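Local coordinates for endonuclease NucS (Thermococcus kodakarensis KOD1, PDB 5GKE), which is a DNA-binding endonuclease that acts as a mismatch restriction enzyme on double-stranded DNA and probably also cleaves single-stranded ends of branched DNA, at residues S19-N22 with S23-E27; I199-E203 with Y204-V208; R223-K227 with E228-F232. The protein carries 1 engineered substitution. All coordinates share one frame; numbering follows the deposited sequence.

Interaction 1 comes first along the chain, inside helix 14-27, where it joins two consecutive turns packed on the antiparallel sheet of the N-terminal half. Interactions 2 and 3 follow in the C-terminal nuclease domain, at the ends of helix 187-204 and helix 219-227, and turn the chain into strands 208-214 and 231-234. Each contact closes within its own short run of residues, so the three lie in series and none nests in or crosses another. Centres of interactions 2 and 3 lie about 17 Å apart; the centre of interaction 1 is about 60 Å and 58 Å from theirs. E202 of interaction 2 salt-bridges K227 of the second subunit, counterpart of K227 in interaction 3.

Interaction 1. Residues S19-N22 with S23-E27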
# COMPACT_ATOMS: atom_id res chain seq x y z
N SER A 19 16.09 -7.09 -28.37
CA SER A 19 15.61 -6.06 -29.27
C SER A 19 14.38 -5.33 -28.72
O SER A 19 14.33 -4.10 -28.71
CB SER A 19 15.31 -6.67 -30.65
OG SER A 19 14.74 -5.70 -31.51
N LEU A 20 13.39 -6.10 -28.25
CA LEU A 20 12.15 -5.51 -27.74
C LEU A 20 12.31 -4.82 -26.41
O LEU A 20 11.77 -3.73 -26.21
CB LEU A 20 11.07 -6.57 -27.60
CG LEU A 20 10.35 -6.84 -28.93
CD1 LEU A 20 9.15 -7.76 -28.71
CD2 LEU A 20 9.91 -5.53 -29.51
N VAL A 21 13.03 -5.44 -25.49
CA VAL A 21 13.31 -4.77 -24.23
C VAL A 21 13.95 -3.42 -24.50
O VAL A 21 13.46 -2.38 -24.04
CB VAL A 21 14.21 -5.60 -23.33
CG1 VAL A 21 14.56 -4.80 -22.11
CG2 VAL A 21 13.50 -6.91 -22.95
N ASN A 22 15.03 -3.43 -25.29
CA ASN A 22 15.77 -2.22 -25.61
C ASN A 22 14.87 -1.15 -26.17
O ASN A 22 14.84 -0.01 -25.70
CB ASN A 22 16.87 -2.52 -26.63
CG ASN A 22 18.02 -3.33 -26.05
OD1 ASN A 22 18.20 -3.39 -24.82
ND2 ASN A 22 18.80 -3.95 -26.93
N SER A 23 14.12 -1.55 -27.19
CA SER A 23 13.20 -0.66 -27.86
C SER A 23 12.19 -0.06 -26.89
O SER A 23 11.91 1.15 -26.93
CB SER A 23 12.48 -1.41 -28.97
OG SER A 23 11.41 -0.62 -29.46
N ALA A 24 11.65 -0.90 -26.01
CA ALA A 24 10.72 -0.45 -24.97
C ALA A 24 11.31 0.68 -24.14
O ALA A 24 10.71 1.75 -24.02
CB ALA A 24 10.33 -1.61 -24.08
N LEU A 25 12.51 0.46 -23.60
CA LEU A 25 13.17 1.47 -22.76
C LEU A 25 13.46 2.75 -23.54
O LEU A 25 13.18 3.86 -23.08
CB LEU A 25 14.46 0.92 -22.17
CG LEU A 25 14.22 -0.38 -21.41
CD1 LEU A 25 15.52 -0.93 -20.86
CD2 LEU A 25 13.22 -0.16 -20.29
N LEU A 26 14.03 2.59 -24.73
CA LEU A 26 14.33 3.71 -25.59
C LEU A 26 13.10 4.54 -25.96
O LEU A 26 13.15 5.76 -25.99
CB LEU A 26 15.02 3.20 -26.85
CG LEU A 26 16.11 4.06 -27.48
CD1 LEU A 26 16.91 4.78 -26.41
CD2 LEU A 26 17.00 3.16 -28.30
N GLU A 27 11.98 3.87 -26.24
CA GLU A 27 10.78 4.56 -26.71
C GLU A 27 9.85 5.04 -25.61
O GLU A 27 8.78 5.57 -25.90
CB GLU A 27 10.00 3.64 -27.65
CG GLU A 27 10.76 3.28 -28.91
CD GLU A 27 9.99 2.35 -29.81
OE1 GLU A 27 8.78 2.59 -30.02
OE2 GLU A 27 10.58 1.36 -30.28
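V21 and L25 run side by side along one flank of the helix, their branches pointing the same way, with V21 CG1 4.2 Å from L25 CD1. This is the apolar side-chain meeting between S19-N22 and S23-E27, and it is a light one: more of L25 lies against backbone, since L25 CG comes within 3.4 Å of V21 O. V21 places CG1 anti to its backbone N (chi1 174°), while L25 sets CG opposite its carbonyl carbon (chi1 -55°), which tucks the leucine back against the preceding turn. A24 is packed closer still, its methyl carbon CB sitting 3.2 Å from V21 O. Backbone bonds supply the tight framework. S23 N, A24 N, L25 N and L26 N donate in turn to S19 O, L20 O, V21 O and N22 O; the A24 N to L20 O bond measures 2.8 Å and the L26 N to N22 O bond 2.9 Å, the latter close to straight at 174°. These consecutive i to i+4 bonds are the signature of regular alpha-helix, here helix 14-27, laid against the antiparallel sheet of the N-terminal half of the protein. L20, V21 and A24 form its buried side: L20 reaches V115 and V117 as well as T7 and I9 of strand 6-10, and A24 meets V117 and L31, the latter also touched by V21. The other side is looser. S19, N22 and L26 are exposed, and the first side-chain bond of N22 points away from the following turn, though its carbonyl oxygen accepts L26 N. L26 touches the preceding turn chiefly through CB, 3.4 Å from N22 O. Farther on, E27 OE1 forms a salt bridge with R119, and N22, L25, L26 and E27 also touch a crystal neighbour.

Interaction 2. Residues I199-E203 with Y204-V208; sequences ILREE and YGDKV
R201 lays its aliphatic chain against the turn that follows its helix: CG comes within 3.4 Å of G205 O and 3.9 Å of V208 CB, the two side chains crossing at a slant. The R201 side chain is extended from CG to NE, which carries R201 NH2 to V208 O at 3.1 Å, a weak hydrogen bond (angle 127°). NE is buried here with no partner in the model, and D206 OD1, 4.5 Å from R201 NE, adds only a distant opposite charge. Elsewhere, E203 CB lies over one face of the Y204 ring, a CH-pi contact 3.9 Å from the ring centroid, while L200 O sits at the ring's edge. Backbone bonds fix the frame behind these groups: Y204 N to L200 O, and G205 N to R201 O. G205, with positive phi (67°), is where the chain leaves helix 187-204, within a beta-alpha-beta crossover from strand 175-180 to strand 208-214 in the PDDEXK-type nuclease domain. L200 CB packs on V208 CG2 at 4.0 Å, and both side chains rest on V177. K207 is paired through its backbone with I175, and E202 OE2 forms a salt bridge with K227 of the second subunit.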
# COMPACT_ATOMS: atom_id res chain seq x y z
N ILE A 199 -0.61 18.04 23.15
CA ILE A 199 0.37 19.04 22.76
C ILE A 199 -0.26 20.43 22.81
O ILE A 199 0.38 21.38 23.27
CB ILE A 199 0.93 18.75 21.36
CG1 ILE A 199 1.88 17.56 21.43
CG2 ILE A 199 1.66 19.97 20.81
CD1 ILE A 199 2.23 17.01 20.09
N LEU A 200 -1.51 20.53 22.39
CA LEU A 200 -2.21 21.80 22.41
C LEU A 200 -2.57 22.23 23.83
O LEU A 200 -2.59 23.41 24.13
CB LEU A 200 -3.47 21.75 21.55
CG LEU A 200 -3.19 21.88 20.05
CD1 LEU A 200 -4.42 21.53 19.29
CD2 LEU A 200 -2.74 23.27 19.67
N ARG A 201 -2.84 21.27 24.71
CA ARG A 201 -3.12 21.60 26.11
C ARG A 201 -1.90 22.23 26.78
O ARG A 201 -2.04 23.02 27.70
CB ARG A 201 -3.58 20.38 26.89
CG ARG A 201 -5.03 20.04 26.65
CD ARG A 201 -5.63 19.09 27.68
NE ARG A 201 -7.07 19.01 27.46
CZ ARG A 201 -7.74 17.87 27.25
NH1 ARG A 201 -7.09 16.71 27.27
NH2 ARG A 201 -9.05 17.89 27.04
N GLU A 202 -0.70 21.89 26.31
CA GLU A 202 0.52 22.43 26.88
C GLU A 202 0.62 23.95 26.70
O GLU A 202 1.19 24.63 27.56
CB GLU A 202 1.74 21.74 26.28
CG GLU A 202 2.08 20.42 26.99
CD GLU A 202 2.96 19.49 26.16
OE1 GLU A 202 3.70 19.99 25.28
OE2 GLU A 202 2.89 18.26 26.38
N GLU A 203 0.11 24.48 25.59
CA GLU A 203 -0.02 25.93 25.44
C GLU A 203 -1.27 26.55 26.07
O GLU A 203 -1.19 27.55 26.78
CB GLU A 203 0.00 26.31 23.95
CG GLU A 203 1.40 26.39 23.36
CD GLU A 203 2.09 27.72 23.62
OE1 GLU A 203 1.49 28.59 24.29
OE2 GLU A 203 3.23 27.90 23.15
N TYR A 204 -2.43 25.97 25.77
CA TYR A 204 -3.72 26.55 26.14
C TYR A 204 -4.46 25.88 27.32
O TYR A 204 -5.60 26.23 27.61
CB TYR A 204 -4.62 26.57 24.88
CG TYR A 204 -3.93 27.23 23.70
CD1 TYR A 204 -3.89 28.61 23.56
CD2 TYR A 204 -3.29 26.47 22.72
CE1 TYR A 204 -3.24 29.21 22.49
CE2 TYR A 204 -2.64 27.06 21.65
CZ TYR A 204 -2.62 28.43 21.54
OH TYR A 204 -1.97 29.02 20.47
N GLY A 205 -3.84 24.90 27.97
CA GLY A 205 -4.44 24.32 29.16
C GLY A 205 -5.72 23.56 28.89
O GLY A 205 -5.94 23.11 27.78
N ASP A 206 -6.60 23.48 29.89
CA ASP A 206 -7.81 22.65 29.84
C ASP A 206 -8.81 23.06 28.73
O ASP A 206 -9.81 22.38 28.50
CB ASP A 206 -8.51 22.69 31.20
CG ASP A 206 -9.73 21.77 31.26
OD1 ASP A 206 -9.67 20.65 30.69
OD2 ASP A 206 -10.74 22.17 31.87
N LYS A 207 -8.49 24.14 28.02
CA LYS A 207 -9.41 24.76 27.05
C LYS A 207 -9.42 24.08 25.67
O LYS A 207 -9.83 24.70 24.68
CB LYS A 207 -9.08 26.25 26.89
CG LYS A 207 -9.46 27.08 28.12
CD LYS A 207 -10.98 27.18 28.30
CE LYS A 207 -11.45 28.62 28.49
NZ LYS A 207 -12.76 28.91 27.83
N VAL A 208 -8.86 22.88 25.57
CA VAL A 208 -8.83 22.14 24.31
C VAL A 208 -9.82 20.97 24.27
O VAL A 208 -9.90 20.17 25.20
CB VAL A 208 -7.42 21.62 24.05
CG1 VAL A 208 -7.34 20.97 22.69
CG2 VAL A 208 -6.43 22.78 24.11

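Interaction 3. Residues R223-K227 with E228-F232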
# COMPACT_ATOMS: atom_id res chain seq x y z
N ARG A 223 -13.63 2.78 22.94
CA ARG A 223 -13.13 2.52 24.28
C ARG A 223 -12.08 3.56 24.67
O ARG A 223 -12.20 4.22 25.70
CB ARG A 223 -12.55 1.09 24.35
CG ARG A 223 -11.88 0.72 25.67
CD ARG A 223 -11.80 -0.79 25.85
NE ARG A 223 -10.95 -1.46 24.87
CZ ARG A 223 -11.38 -2.39 24.01
NH1 ARG A 223 -12.66 -2.76 24.01
NH2 ARG A 223 -10.54 -2.95 23.15
N LEU A 224 -11.07 3.74 23.82
CA LEU A 224 -10.00 4.70 24.09
C LEU A 224 -10.46 6.15 24.02
O LEU A 224 -9.97 7.01 24.76
CB LEU A 224 -8.86 4.49 23.11
CG LEU A 224 -7.66 5.41 23.26
CD1 LEU A 224 -7.15 5.42 24.70
CD2 LEU A 224 -6.59 4.94 22.31
N LEU A 225 -11.38 6.43 23.12
CA LEU A 225 -11.91 7.76 22.97
C LEU A 225 -12.55 8.20 24.27
O LEU A 225 -12.18 9.22 24.84
CB LEU A 225 -12.95 7.80 21.84
CG LEU A 225 -13.32 9.19 21.35
CD1 LEU A 225 -12.19 9.75 20.51
CD2 LEU A 225 -14.62 9.17 20.56
N GLU A 226 -13.50 7.40 24.73
CA GLU A 226 -14.26 7.70 25.92
C GLU A 226 -13.39 7.80 27.16
O GLU A 226 -13.53 8.74 27.94
CB GLU A 226 -15.33 6.63 26.13
CG GLU A 226 -16.42 6.69 25.09
CD GLU A 226 -17.38 5.52 25.18
OE1 GLU A 226 -17.03 4.52 25.85
OE2 GLU A 226 -18.48 5.60 24.58
N LYS A 227 -12.48 6.86 27.31
CA LYS A 227 -11.56 6.87 28.44
C LYS A 227 -10.85 8.21 28.52
O LYS A 227 -10.66 8.76 29.58
CB LYS A 227 -10.55 5.72 28.32
CG LYS A 227 -9.27 5.90 29.16
CD LYS A 227 -8.38 4.65 29.09
CE LYS A 227 -6.98 4.89 29.68
NZ LYS A 227 -6.13 5.83 28.86
N GLU A 228 -10.46 8.76 27.38
CA GLU A 228 -9.63 9.95 27.40
C GLU A 228 -10.43 11.24 27.40
O GLU A 228 -9.87 12.32 27.32
CB GLU A 228 -8.66 9.93 26.23
CG GLU A 228 -7.46 9.07 26.50
CD GLU A 228 -6.69 9.57 27.69
OE1 GLU A 228 -6.13 8.73 28.43
OE2 GLU A 228 -6.62 10.81 27.88
N GLY A 229 -11.75 11.11 27.49
CA GLY A 229 -12.63 12.26 27.43
C GLY A 229 -12.59 12.98 26.09
O GLY A 229 -12.54 14.20 26.04
N LEU A 230 -12.62 12.22 25.00
CA LEU A 230 -12.57 12.80 23.66
C LEU A 230 -13.91 12.56 22.99
O LEU A 230 -14.66 11.68 23.41
CB LEU A 230 -11.41 12.20 22.86
CG LEU A 230 -10.02 12.64 23.30
CD1 LEU A 230 -8.94 11.93 22.53
CD2 LEU A 230 -9.87 14.12 23.12
N GLU A 231 -14.26 13.39 22.01
CA GLU A 231 -15.60 13.31 21.43
C GLU A 231 -15.62 12.65 20.05
O GLU A 231 -14.59 12.37 19.46
CB GLU A 231 -16.20 14.70 21.34
CG GLU A 231 -16.29 15.42 22.67
CD GLU A 231 -16.56 16.90 22.51
OE1 GLU A 231 -15.72 17.71 22.98
OE2 GLU A 231 -17.60 17.26 21.90
N PHE A 232 -16.83 12.46 19.54
CA PHE A 232 -17.05 11.83 18.25
C PHE A 232 -18.23 12.48 17.54
O PHE A 232 -19.27 12.73 18.14
CB PHE A 232 -17.31 10.33 18.41
CG PHE A 232 -17.78 9.64 17.14
CD1 PHE A 232 -16.86 9.11 16.24
CD2 PHE A 232 -19.13 9.50 16.86
CE1 PHE A 232 -17.29 8.48 15.08
CE2 PHE A 232 -19.57 8.87 15.70
CZ PHE A 232 -18.65 8.36 14.81
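L225 O accepts L230 N and E226 O accepts G229 N, each at 3.0 Å, the paired bonds of a Schellman motif that ends helix 219-227. At G229 phi turns positive (64°) and the chain leaves the helix toward strand 231-234, completing the beta-alpha-beta unit that starts with strand 208-214. Both donors stand above the plane of the carbonyl they approach. E228 N reaches back to L224 O at 3.2 Å and, weakly, to L225 O. Apolar contact falls to L225. This leucine turns CG beside its carbonyl carbon (chi1 -165°), sending the branches over the emerging strand, where it crosses L230 and F232 at about right angles: L225 CD1 meets L230 CB at 3.5 Å and L225 CD2 meets F232 CB at 3.6 Å. L224 and L225 also pack on V190 of helix 187-204. Among the charged groups, E231 pairs with R209 on the neighbouring strand, and R223 NE hydrogen-bonds T161 OG1 of the second subunit, while R223 NH2 has a long, weak ion pair with a DNA phosphate. K227 lies alongside E228 and bends at its last torsion (chi4 -69°), bringing NZ to the anti lone pair of E228 OE1 at 2.9 Å.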